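Local coordinates for pancreatic lipase related protein 2 (Equus caballus, PDB 1W52) that probably hydrolyses galactolipids and triacylglycerols, releasing fatty acids, as a calcium-binding secreted member of the pancreatic lipase family, at residues I76-W87 against H153-G161; A198-S209 against V223-K234. All blocks are in the same frame, centred on the assembly; numbering follows the deposited sequence.

Contact 1: residues I76-W87 against H153-G161; sequences IHGFRDRGEDSW and HSLGAHTAG. With DDQ (decylamine-N,N-dimethyl-N-oxide), chain C.
Trp87 and His153 meet at about a right angle. CH2, on the six-membered ring of Trp87, lies 3.4 Å from CB of His153, and the two ring planes stand 84° apart. The imidazole leads away, since CG is anti to the backbone N (chi1 174°). Its NE2 is hydrogen-bonded to the backbone O of His265. The indole is held by its pyrrole N-H: NE1 of Trp87 gives a straight bond of 2.8 Å to OD2 of Asp81, in the indole plane but from above the carboxylate plane. OD1 of Asp81 accepts from OG of Ser86 and from the backbone N of Arg82.

Ile76 divides its branches over the helix that starts at Leu155. CG2 of Ile76 meets CG2 of Thr159 at 3.7 Å, their side chains slanting across each other, and its CD1 sits on CB of Ala160. CD2 of Leu155 packs against CB of Phe79 at 3.6 Å, while the Phe79 ring leads away toward the detergent chain. The backbones close in: CA of Gly78 is 3.6 Å from N of Gly156, and a CB on either glycine would clash. N of His153 bonds to O of Ile76 at 3.0 Å.

Ser154 and Gly156 belong to what is probably the Gly-X-Ser-X-Gly nucleophile elbow of the alpha/beta hydrolases, with Ser154 as the predicted nucleophile. Asp81 OD1 lies 2.9 Å from O1 of the amine oxide, and the alkyl chain runs past Phe79 to Ser154. The detergent thus has a polar end beside the carboxylate and an apolar tail passing the predicted nucleophile, consistent with a lipid-binding cleft.

Contact 2: residues A198-S209 against V223-K234; sequences AQFVDVIHTDAS and VGHMDFFPNGGK
Val203 and Val223 form the apolar centre. Their CG2 methyls meet at 3.5 Å, with the side chains at about a right angle. On the other face, Ile204 CG2 rests on the Pro230 ring, and CG2 of Thr206 reaches CG of Pro230.

His205 comes next. Its ring forms an offset stack with Phe229, with centroids 4.2 Å apart and planes at 7°. CG1 of Val203 lies over the opposite face, near its rim. The His205 CG is anti to the carbonyl carbon (chi1 -62°), which lays the imidazole alongside Phe229 and brings NE2 to Asp227. NE2 gives a 2.8 Å bond to OD1 of Asp227, in the imidazole plane and to the anti lone pair. The same oxygen accepts from N of Val223, and OD2 takes N of Gly224. ND1 of His205 is bonded to O of Met219. A leucine in place of His205 would probably leave Asp227 OD1 without its side-chain donor and Met219 O without its mate.

Backbone bonds join the two strands in parallel register, from Val203 N to Met226 O and from Phe228 N to Val203 O. At one end, ND1 of His225 accepts from N of Val201 at 2.9 Å, in the ring plane. At the other, Ala208 N meets Gly233 O at 3.0 Å.

These are neighbouring strands of the central alpha/beta-hydrolase sheet. Strand 173-177 flanks 201-204, and Asp202 bonds through OD1 to OG1 of Thr175 and through OD2 forms a salt bridge with Arg173. Strand 325-329 flanks 226-230, and Phe228 meets Phe327. Helix 257-277 lies against Thr206, Asp207 and Asn231.

From the N terminus, the chain first leaves strand 72-76 into segment 76-87. It then passes through helices 87-96 and 116-141 before contact 1 closes the loop at 153-161. Only later does contact 2 open, at 198-209, and it closes after a short connection at 223-234. The two are in series and neither nest nor cross. Their centres are about 16 Å apart and they do not touch. Contact 2 lies within the central sheet. Contact 1 sits at the ends of strands 72-76 and 148-153 of the same sheet; strand 173-177 runs between 148-153 and 201-204. Contact 1 ties a loop to the nucleophile elbow. Contact 2 joins adjacent strands, and Asp207 lies beside the predicted relay residues Asp178 and His265.

Contact 1: residues I76-W87 against H153-G161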
loop_
_atom_site.group_PDB
_atom_site.type_symbol
_atom_site.label_atom_id
_atom_site.label_comp_id
_atom_site.label_asym_id
_atom_site.label_seq_id
_atom_site.Cartn_x
_atom_site.Cartn_y
_atom_site.Cartn_z
ATOM N N ILE A 76 -5.980 9.571 9.264
ATOM C CA ILE A 76 -6.568 10.768 8.652
ATOM C C ILE A 76 -7.048 10.537 7.184
ATOM O O ILE A 76 -6.240 10.171 6.308
ATOM C CB ILE A 76 -5.494 11.871 8.660
ATOM C CG1 ILE A 76 -4.763 11.909 10.017
ATOM C CG2 ILE A 76 -6.129 13.213 8.312
ATOM C CD1 ILE A 76 -3.513 12.783 10.032
ATOM N N HIS A 77 -8.327 10.801 6.921
ATOM C CA HIS A 77 -8.866 10.723 5.558
ATOM C C HIS A 77 -8.460 11.932 4.701
ATOM O O HIS A 77 -7.811 12.883 5.169
ATOM C CB HIS A 77 -10.393 10.614 5.574
ATOM C CG HIS A 77 -11.078 11.893 5.930
ATOM N ND1 HIS A 77 -12.162 11.942 6.774
ATOM C CD2 HIS A 77 -10.813 13.177 5.599
ATOM C CE1 HIS A 77 -12.558 13.194 6.919
ATOM N NE2 HIS A 77 -11.753 13.965 6.218
ATOM N N GLY A 78 -8.849 11.923 3.437
ATOM C CA GLY A 78 -8.575 13.086 2.619
ATOM C C GLY A 78 -9.807 13.730 2.019
ATOM O O GLY A 78 -10.912 13.585 2.574
ATOM N N PHE A 79 -9.574 14.427 0.876
ATOM C CA PHE A 79 -10.603 15.127 0.051
ATOM C C PHE A 79 -11.888 14.325 -0.054
ATOM O O PHE A 79 -11.884 13.159 -0.484
ATOM C CB PHE A 79 -10.022 15.363 -1.348
ATOM C CG PHE A 79 -10.867 16.225 -2.257
ATOM C CD1 PHE A 79 -11.067 17.566 -2.015
ATOM C CD2 PHE A 79 -11.421 15.699 -3.400
ATOM C CE1 PHE A 79 -11.858 18.324 -2.856
ATOM C CE2 PHE A 79 -12.198 16.495 -4.236
ATOM C CZ PHE A 79 -12.403 17.796 -3.942
ATOM N N ARG A 80 -12.955 14.927 0.438
ATOM C CA ARG A 80 -14.324 14.410 0.288
ATOM C C ARG A 80 -14.603 13.023 0.794
ATOM O O ARG A 80 -15.359 12.245 0.209
ATOM C CB ARG A 80 -14.782 14.517 -1.160
ATOM C CG ARG A 80 -14.793 15.995 -1.590
ATOM C CD ARG A 80 -15.587 16.258 -2.768
ATOM N NE ARG A 80 -16.897 16.773 -2.416
ATOM C CZ ARG A 80 -17.279 18.050 -2.470
ATOM N NH1 ARG A 80 -16.425 19.051 -2.839
ATOM N NH2 ARG A 80 -18.557 18.305 -2.166
ATOM N N ASP A 81 -13.992 12.757 1.922
ATOM C CA ASP A 81 -14.134 11.530 2.635
ATOM C C ASP A 81 -14.460 11.970 4.076
ATOM O O ASP A 81 -14.407 13.195 4.397
ATOM C CB ASP A 81 -12.797 10.833 2.612
ATOM C CG ASP A 81 -12.900 9.344 2.598
ATOM O OD1 ASP A 81 -13.905 8.754 3.083
ATOM O OD2 ASP A 81 -11.944 8.678 2.141
ATOM N N ARG A 82 -14.764 10.973 4.932
ATOM C CA ARG A 82 -15.044 11.191 6.350
ATOM C C ARG A 82 -14.351 10.160 7.305
ATOM O O ARG A 82 -13.817 9.124 6.887
ATOM C CB ARG A 82 -16.553 11.251 6.563
ATOM C CG ARG A 82 -17.231 9.995 6.170
ATOM C CD ARG A 82 -18.644 9.936 6.570
ATOM N NE ARG A 82 -19.111 8.577 6.344
ATOM C CZ ARG A 82 -20.320 8.128 6.693
ATOM N NH1 ARG A 82 -21.200 8.946 7.306
ATOM N NH2 ARG A 82 -20.655 6.850 6.426
ATOM N N GLY A 83 -14.343 10.533 8.584
ATOM C CA GLY A 83 -13.823 9.711 9.673
ATOM C C GLY A 83 -14.868 8.818 10.321
ATOM O O GLY A 83 -14.602 7.636 10.547
ATOM N N GLU A 84 -16.056 9.389 10.554
ATOM C CA GLU A 84 -17.148 8.745 11.278
ATOM C C GLU A 84 -17.810 7.609 10.540
ATOM O O GLU A 84 -18.928 7.726 10.125
ATOM C CB GLU A 84 -18.211 9.798 11.657
ATOM C CG GLU A 84 -18.400 9.916 13.160
ATOM C CD GLU A 84 -19.845 9.906 13.625
ATOM O OE1 GLU A 84 -20.537 8.858 13.535
ATOM O OE2 GLU A 84 -20.292 10.953 14.124
ATOM N N ASP A 85 -17.252 6.454 10.447
ATOM C CA ASP A 85 -17.993 5.366 9.810
ATOM C C ASP A 85 -17.438 5.059 8.471
ATOM O O ASP A 85 -17.237 3.889 8.130
ATOM C CB ASP A 85 -19.453 5.692 9.583
ATOM C CG ASP A 85 -20.351 4.810 10.409
ATOM O OD1 ASP A 85 -20.862 3.806 9.849
ATOM O OD2 ASP A 85 -20.595 5.066 11.611
ATOM N N SER A 86 -16.777 5.885 7.712
ATOM C CA SER A 86 -15.961 5.430 6.595
ATOM C C SER A 86 -14.862 4.428 7.062
ATOM O O SER A 86 -14.796 3.982 8.226
ATOM C CB SER A 86 -15.392 6.656 5.846
ATOM O OG SER A 86 -15.307 6.454 4.405
ATOM N N TRP A 87 -14.017 4.074 6.121
ATOM C CA TRP A 87 -12.864 3.229 6.358
ATOM C C TRP A 87 -11.933 3.623 7.516
ATOM O O TRP A 87 -11.350 2.716 8.071
ATOM C CB TRP A 87 -12.013 3.103 5.091
ATOM C CG TRP A 87 -11.501 4.390 4.617
ATOM C CD1 TRP A 87 -12.177 5.330 3.846
ATOM C CD2 TRP A 87 -10.227 4.962 4.900
ATOM N NE1 TRP A 87 -11.385 6.431 3.636
ATOM C CE2 TRP A 87 -10.177 6.231 4.260
ATOM C CE3 TRP A 87 -9.118 4.545 5.636
ATOM C CZ2 TRP A 87 -9.064 7.061 4.333
ATOM C CZ3 TRP A 87 -8.013 5.383 5.716
ATOM C CH2 TRP A 87 -7.996 6.631 5.066
ATOM N N HIS A 153 -4.417 9.028 4.248
ATOM C CA HIS A 153 -4.711 8.757 2.825
ATOM C C HIS A 153 -4.897 10.037 1.961
ATOM O O HIS A 153 -5.629 10.931 2.341
ATOM C CB HIS A 153 -5.977 7.883 2.662
ATOM C CG HIS A 153 -6.376 7.706 1.225
ATOM N ND1 HIS A 153 -7.393 8.432 0.641
ATOM C CD2 HIS A 153 -5.841 6.946 0.231
ATOM C CE1 HIS A 153 -7.484 8.102 -0.639
ATOM N NE2 HIS A 153 -6.541 7.224 -0.922
ATOM N N SER A 154 -4.261 10.074 0.782
ATOM C CA SER A 154 -4.434 11.156 -0.197
ATOM C C SER A 154 -4.091 12.456 0.482
ATOM O O SER A 154 -2.980 12.666 0.902
ATOM C CB SER A 154 -5.867 11.194 -0.820
ATOM O OG SER A 154 -6.115 12.306 -1.732
ATOM N N LEU A 155 -5.046 13.341 0.590
ATOM C CA LEU A 155 -4.748 14.609 1.202
ATOM C C LEU A 155 -4.337 14.358 2.624
ATOM O O LEU A 155 -3.386 14.904 3.059
ATOM C CB LEU A 155 -5.981 15.464 1.147
ATOM C CG LEU A 155 -5.945 16.803 0.410
ATOM C CD1 LEU A 155 -5.309 16.746 -0.938
ATOM C CD2 LEU A 155 -7.396 17.211 0.320
ATOM N N GLY A 156 -5.060 13.489 3.334
ATOM C CA GLY A 156 -4.634 12.958 4.634
ATOM C C GLY A 156 -3.142 12.602 4.792
ATOM O O GLY A 156 -2.526 12.868 5.819
ATOM N N ALA A 157 -2.556 11.965 3.801
ATOM C CA ALA A 157 -1.147 11.702 3.904
ATOM C C ALA A 157 -0.371 13.004 4.135
ATOM O O ALA A 157 0.489 13.082 4.959
ATOM C CB ALA A 157 -0.633 11.028 2.643
ATOM N N HIS A 158 -0.634 14.015 3.350
ATOM C CA HIS A 158 0.066 15.269 3.492
ATOM C C HIS A 158 -0.291 15.971 4.830
ATOM O O HIS A 158 0.555 16.634 5.476
ATOM C CB HIS A 158 -0.320 16.149 2.314
ATOM C CG HIS A 158 0.271 15.706 1.021
ATOM N ND1 HIS A 158 1.606 15.387 0.887
ATOM C CD2 HIS A 158 -0.290 15.501 -0.197
ATOM C CE1 HIS A 158 1.845 15.031 -0.369
ATOM N NE2 HIS A 158 0.712 15.085 -1.048
ATOM N N THR A 159 -1.554 15.857 5.216
ATOM C CA THR A 159 -2.015 16.309 6.524
ATOM C C THR A 159 -1.120 15.755 7.626
ATOM O O THR A 159 -0.692 16.479 8.496
ATOM C CB THR A 159 -3.415 15.729 6.821
ATOM O OG1 THR A 159 -4.346 16.218 5.891
ATOM C CG2 THR A 159 -3.939 16.220 8.166
ATOM N N ALA A 160 -0.960 14.438 7.630
ATOM C CA ALA A 160 -0.136 13.752 8.593
ATOM C C ALA A 160 1.305 14.285 8.497
ATOM O O ALA A 160 1.902 14.580 9.502
ATOM C CB ALA A 160 -0.162 12.279 8.321
ATOM N N GLY A 161 1.859 14.451 7.302
ATOM C CA GLY A 161 3.211 14.959 7.161
ATOM C C GLY A 161 3.297 16.377 7.709
ATOM O O GLY A 161 4.410 16.890 7.934
HETATM N N1 DDQ C . -15.088 7.865 -0.491
HETATM O O1 DDQ C . -14.492 7.440 0.529
HETATM C CM1 DDQ C . -15.991 6.775 -1.009
HETATM C CM2 DDQ C . -15.916 9.065 -0.167
HETATM C C1 DDQ C . -13.960 8.153 -1.429
HETATM C C2 DDQ C . -13.360 9.565 -1.392
HETATM C C3 DDQ C . -13.483 10.181 -2.780
HETATM C C4 DDQ C . -12.209 10.100 -3.606
HETATM C C5 DDQ C . -11.762 11.483 -4.049
HETATM C C6 DDQ C . -10.494 11.285 -4.833
HETATM C C7 DDQ C . -9.869 12.591 -5.226
HETATM C C8 DDQ C . -8.472 12.741 -4.657
HETATM C C9 DDQ C . -7.986 14.179 -4.871
HETATM C C10 DDQ C . -6.500 14.305 -5.128
#

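Contact 2: residues A198-S209 against V223-K234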
loop_
_atom_site.group_PDB
_atom_site.type_symbol
_atom_site.label_atom_id
_atom_site.label_comp_id
_atom_site.label_asym_id
_atom_site.label_seq_id
_atom_site.Cartn_x
_atom_site.Cartn_y
_atom_site.Cartn_z
ATOM N N ALA A 198 8.743 12.578 10.020
ATOM C CA ALA A 198 8.704 11.575 11.094
ATOM C C ALA A 198 10.010 10.826 11.189
ATOM O O ALA A 198 10.855 10.945 10.314
ATOM C CB ALA A 198 7.571 10.636 10.930
ATOM N N GLN A 199 10.192 10.095 12.279
ATOM C CA GLN A 199 11.393 9.299 12.432
ATOM C C GLN A 199 11.399 8.248 11.354
ATOM O O GLN A 199 12.440 7.794 10.892
ATOM C CB GLN A 199 11.439 8.638 13.809
ATOM C CG GLN A 199 11.417 9.621 15.001
ATOM C CD GLN A 199 12.749 10.292 15.243
ATOM O OE1 GLN A 199 13.529 10.520 14.328
ATOM N NE2 GLN A 199 13.001 10.615 16.499
ATOM N N PHE A 200 10.192 7.870 10.949
ATOM C CA PHE A 200 9.973 6.885 9.902
ATOM C C PHE A 200 8.735 7.230 9.087
ATOM O O PHE A 200 7.614 7.341 9.647
ATOM C CB PHE A 200 9.741 5.548 10.541
ATOM C CG PHE A 200 9.538 4.443 9.565
ATOM C CD1 PHE A 200 10.349 4.313 8.426
ATOM C CD2 PHE A 200 8.527 3.492 9.777
ATOM C CE1 PHE A 200 10.172 3.238 7.542
ATOM C CE2 PHE A 200 8.371 2.419 8.879
ATOM C CZ PHE A 200 9.199 2.309 7.774
ATOM N N VAL A 201 8.946 7.343 7.769
ATOM C CA VAL A 201 7.881 7.575 6.796
ATOM C C VAL A 201 7.892 6.431 5.795
ATOM O O VAL A 201 8.905 6.163 5.124
ATOM C CB VAL A 201 8.062 8.928 6.007
ATOM C CG1 VAL A 201 6.901 9.179 5.040
ATOM C CG2 VAL A 201 8.211 10.161 6.948
ATOM N N ASP A 202 6.749 5.791 5.670
ATOM C CA ASP A 202 6.579 4.750 4.665
ATOM C C ASP A 202 5.402 5.090 3.759
ATOM O O ASP A 202 4.345 5.495 4.214
ATOM C CB ASP A 202 6.324 3.395 5.318
ATOM C CG ASP A 202 5.169 3.433 6.322
ATOM O OD1 ASP A 202 4.992 4.499 6.998
ATOM O OD2 ASP A 202 4.404 2.452 6.486
ATOM N N VAL A 203 5.560 4.883 2.473
ATOM C CA VAL A 203 4.529 5.260 1.540
ATOM C C VAL A 203 4.066 4.090 0.666
ATOM O O VAL A 203 4.876 3.331 0.170
ATOM C CB VAL A 203 5.034 6.386 0.651
ATOM C CG1 VAL A 203 3.867 7.075 -0.068
ATOM C CG2 VAL A 203 5.802 7.377 1.488
ATOM N N ILE A 204 2.751 3.972 0.495
ATOM C CA ILE A 204 2.169 3.110 -0.526
ATOM C C ILE A 204 1.617 3.932 -1.703
ATOM O O ILE A 204 0.793 4.811 -1.512
ATOM C CB ILE A 204 1.093 2.224 0.087
ATOM C CG1 ILE A 204 1.713 1.435 1.207
ATOM C CG2 ILE A 204 0.557 1.218 -0.938
ATOM C CD1 ILE A 204 0.682 0.656 2.013
ATOM N N HIS A 205 2.093 3.612 -2.910
ATOM C CA HIS A 205 1.746 4.325 -4.149
ATOM C C HIS A 205 0.865 3.427 -5.032
ATOM O O HIS A 205 1.367 2.465 -5.610
ATOM C CB HIS A 205 2.985 4.595 -4.988
ATOM C CG HIS A 205 4.025 5.475 -4.348
ATOM N ND1 HIS A 205 4.159 6.812 -4.663
ATOM C CD2 HIS A 205 5.047 5.181 -3.502
ATOM C CE1 HIS A 205 5.195 7.308 -4.008
ATOM N NE2 HIS A 205 5.743 6.343 -3.288
ATOM N N THR A 206 -0.428 3.745 -5.125
ATOM C CA THR A 206 -1.360 2.980 -5.954
ATOM C C THR A 206 -1.905 3.702 -7.185
ATOM O O THR A 206 -2.492 3.042 -8.003
ATOM C CB THR A 206 -2.571 2.472 -5.135
ATOM O OG1 THR A 206 -3.226 3.581 -4.485
ATOM C CG2 THR A 206 -2.110 1.536 -3.985
ATOM N N ASP A 207 -1.743 5.024 -7.327
ATOM C CA ASP A 207 -2.398 5.757 -8.431
ATOM C C ASP A 207 -1.473 6.826 -8.978
ATOM O O ASP A 207 -1.872 7.932 -9.267
ATOM C CB ASP A 207 -3.712 6.369 -7.926
ATOM C CG ASP A 207 -4.615 6.936 -9.042
ATOM O OD1 ASP A 207 -4.502 6.431 -10.177
ATOM O OD2 ASP A 207 -5.454 7.868 -8.845
ATOM N N ALA A 208 -0.219 6.438 -9.159
ATOM C CA ALA A 208 0.915 7.305 -9.519
ATOM C C ALA A 208 1.116 7.633 -11.044
ATOM O O ALA A 208 2.151 8.165 -11.505
ATOM C CB ALA A 208 2.151 6.630 -8.981
ATOM N N SER A 209 0.125 7.285 -11.856
ATOM C CA SER A 209 -0.010 7.880 -13.206
ATOM C C SER A 209 -0.011 9.407 -13.035
ATOM O O SER A 209 -0.220 9.959 -11.905
ATOM C CB SER A 209 -1.294 7.376 -13.882
ATOM O OG SER A 209 -1.780 6.195 -13.194
ATOM N N VAL A 223 8.684 9.780 -1.365
ATOM C CA VAL A 223 8.645 10.720 -0.227
ATOM C C VAL A 223 8.805 10.097 1.129
ATOM O O VAL A 223 8.430 10.698 2.088
ATOM C CB VAL A 223 7.323 11.503 -0.169
ATOM C CG1 VAL A 223 7.065 12.167 -1.458
ATOM C CG2 VAL A 223 6.211 10.589 0.128
ATOM N N GLY A 224 9.356 8.904 1.210
ATOM C CA GLY A 224 9.395 8.164 2.457
ATOM C C GLY A 224 10.783 7.626 2.631
ATOM O O GLY A 224 11.615 7.766 1.727
ATOM N N HIS A 225 11.060 7.031 3.785
ATOM C CA HIS A 225 12.256 6.204 3.883
ATOM C C HIS A 225 12.016 4.986 3.010
ATOM O O HIS A 225 12.934 4.426 2.413
ATOM C CB HIS A 225 12.578 5.840 5.332
ATOM C CG HIS A 225 12.756 7.047 6.183
ATOM N ND1 HIS A 225 11.724 7.561 6.947
ATOM C CD2 HIS A 225 13.792 7.906 6.315
ATOM C CE1 HIS A 225 12.130 8.661 7.552
ATOM N NE2 HIS A 225 13.370 8.906 7.167
ATOM N N MET A 226 10.750 4.612 2.901
ATOM C CA MET A 226 10.369 3.526 2.027
ATOM C C MET A 226 9.156 3.894 1.161
ATOM O O MET A 226 8.160 4.395 1.633
ATOM C CB MET A 226 10.057 2.346 2.905
ATOM C CG MET A 226 11.081 2.096 3.983
ATOM S SD MET A 226 11.058 0.333 4.348
ATOM C CE MET A 226 10.213 0.159 5.762
ATOM N N ASP A 227 9.270 3.664 -0.124
ATOM C CA ASP A 227 8.206 3.936 -1.054
ATOM C C ASP A 227 7.929 2.602 -1.682
ATOM O O ASP A 227 8.787 2.069 -2.352
ATOM C CB ASP A 227 8.687 4.941 -2.108
ATOM C CG ASP A 227 8.827 6.345 -1.538
ATOM O OD1 ASP A 227 7.814 7.118 -1.645
ATOM O OD2 ASP A 227 9.895 6.721 -0.930
ATOM N N PHE A 228 6.751 2.042 -1.413
ATOM C CA PHE A 228 6.307 0.783 -2.017
ATOM C C PHE A 228 5.470 1.051 -3.273
ATOM O O PHE A 228 4.670 2.010 -3.279
ATOM C CB PHE A 228 5.449 0.002 -1.044
ATOM C CG PHE A 228 6.143 -0.363 0.226
ATOM C CD1 PHE A 228 6.371 0.584 1.210
ATOM C CD2 PHE A 228 6.530 -1.660 0.459
ATOM C CE1 PHE A 228 6.975 0.250 2.382
ATOM C CE2 PHE A 228 7.147 -2.013 1.642
ATOM C CZ PHE A 228 7.356 -1.058 2.605
ATOM N N PHE A 229 5.621 0.186 -4.297
ATOM C CA PHE A 229 4.860 0.290 -5.554
ATOM C C PHE A 229 4.071 -0.966 -5.972
ATOM O O PHE A 229 4.447 -1.640 -6.932
ATOM C CB PHE A 229 5.826 0.688 -6.659
ATOM C CG PHE A 229 6.391 2.028 -6.471
ATOM C CD1 PHE A 229 7.490 2.209 -5.644
ATOM C CD2 PHE A 229 5.798 3.126 -7.071
ATOM C CE1 PHE A 229 8.030 3.521 -5.462
ATOM C CE2 PHE A 229 6.281 4.438 -6.862
ATOM C CZ PHE A 229 7.402 4.640 -6.069
ATOM N N PRO A 230 2.992 -1.299 -5.277
ATOM C CA PRO A 230 2.224 -2.505 -5.591
ATOM C C PRO A 230 1.758 -2.517 -7.030
ATOM O O PRO A 230 1.173 -1.562 -7.578
ATOM C CB PRO A 230 0.987 -2.393 -4.689
ATOM C CG PRO A 230 0.924 -0.947 -4.280
ATOM C CD PRO A 230 2.392 -0.580 -4.158
ATOM N N ASN A 231 2.010 -3.624 -7.679
ATOM C CA ASN A 231 1.684 -3.718 -9.080
ATOM C C ASN A 231 2.286 -2.613 -9.878
ATOM O O ASN A 231 1.646 -2.169 -10.839
ATOM C CB ASN A 231 0.208 -3.695 -9.189
ATOM C CG ASN A 231 -0.429 -4.610 -8.150
ATOM O OD1 ASN A 231 -0.084 -5.808 -8.103
ATOM N ND2 ASN A 231 -1.341 -4.073 -7.318
ATOM N N GLY A 232 3.491 -2.149 -9.532
ATOM C CA GLY A 232 4.035 -0.969 -10.193
ATOM C C GLY A 232 3.419 0.380 -9.784
ATOM O O GLY A 232 3.883 1.457 -10.176
ATOM N N GLY A 233 2.385 0.336 -8.974
ATOM C CA GLY A 233 1.792 1.548 -8.467
ATOM C C GLY A 233 1.006 2.461 -9.393
ATOM O O GLY A 233 0.565 3.512 -8.967
ATOM N N LYS A 234 0.791 2.063 -10.637
ATOM C CA LYS A 234 0.018 2.906 -11.556
ATOM C C LYS A 234 -1.362 2.303 -11.891
ATOM O O LYS A 234 -2.322 3.042 -12.022
ATOM C CB LYS A 234 0.855 3.232 -12.807
ATOM C CG LYS A 234 2.214 3.841 -12.434
ATOM C CD LYS A 234 2.815 4.856 -13.431
ATOM C CE LYS A 234 4.050 4.315 -14.152
ATOM N NZ LYS A 234 3.649 3.653 -15.484
#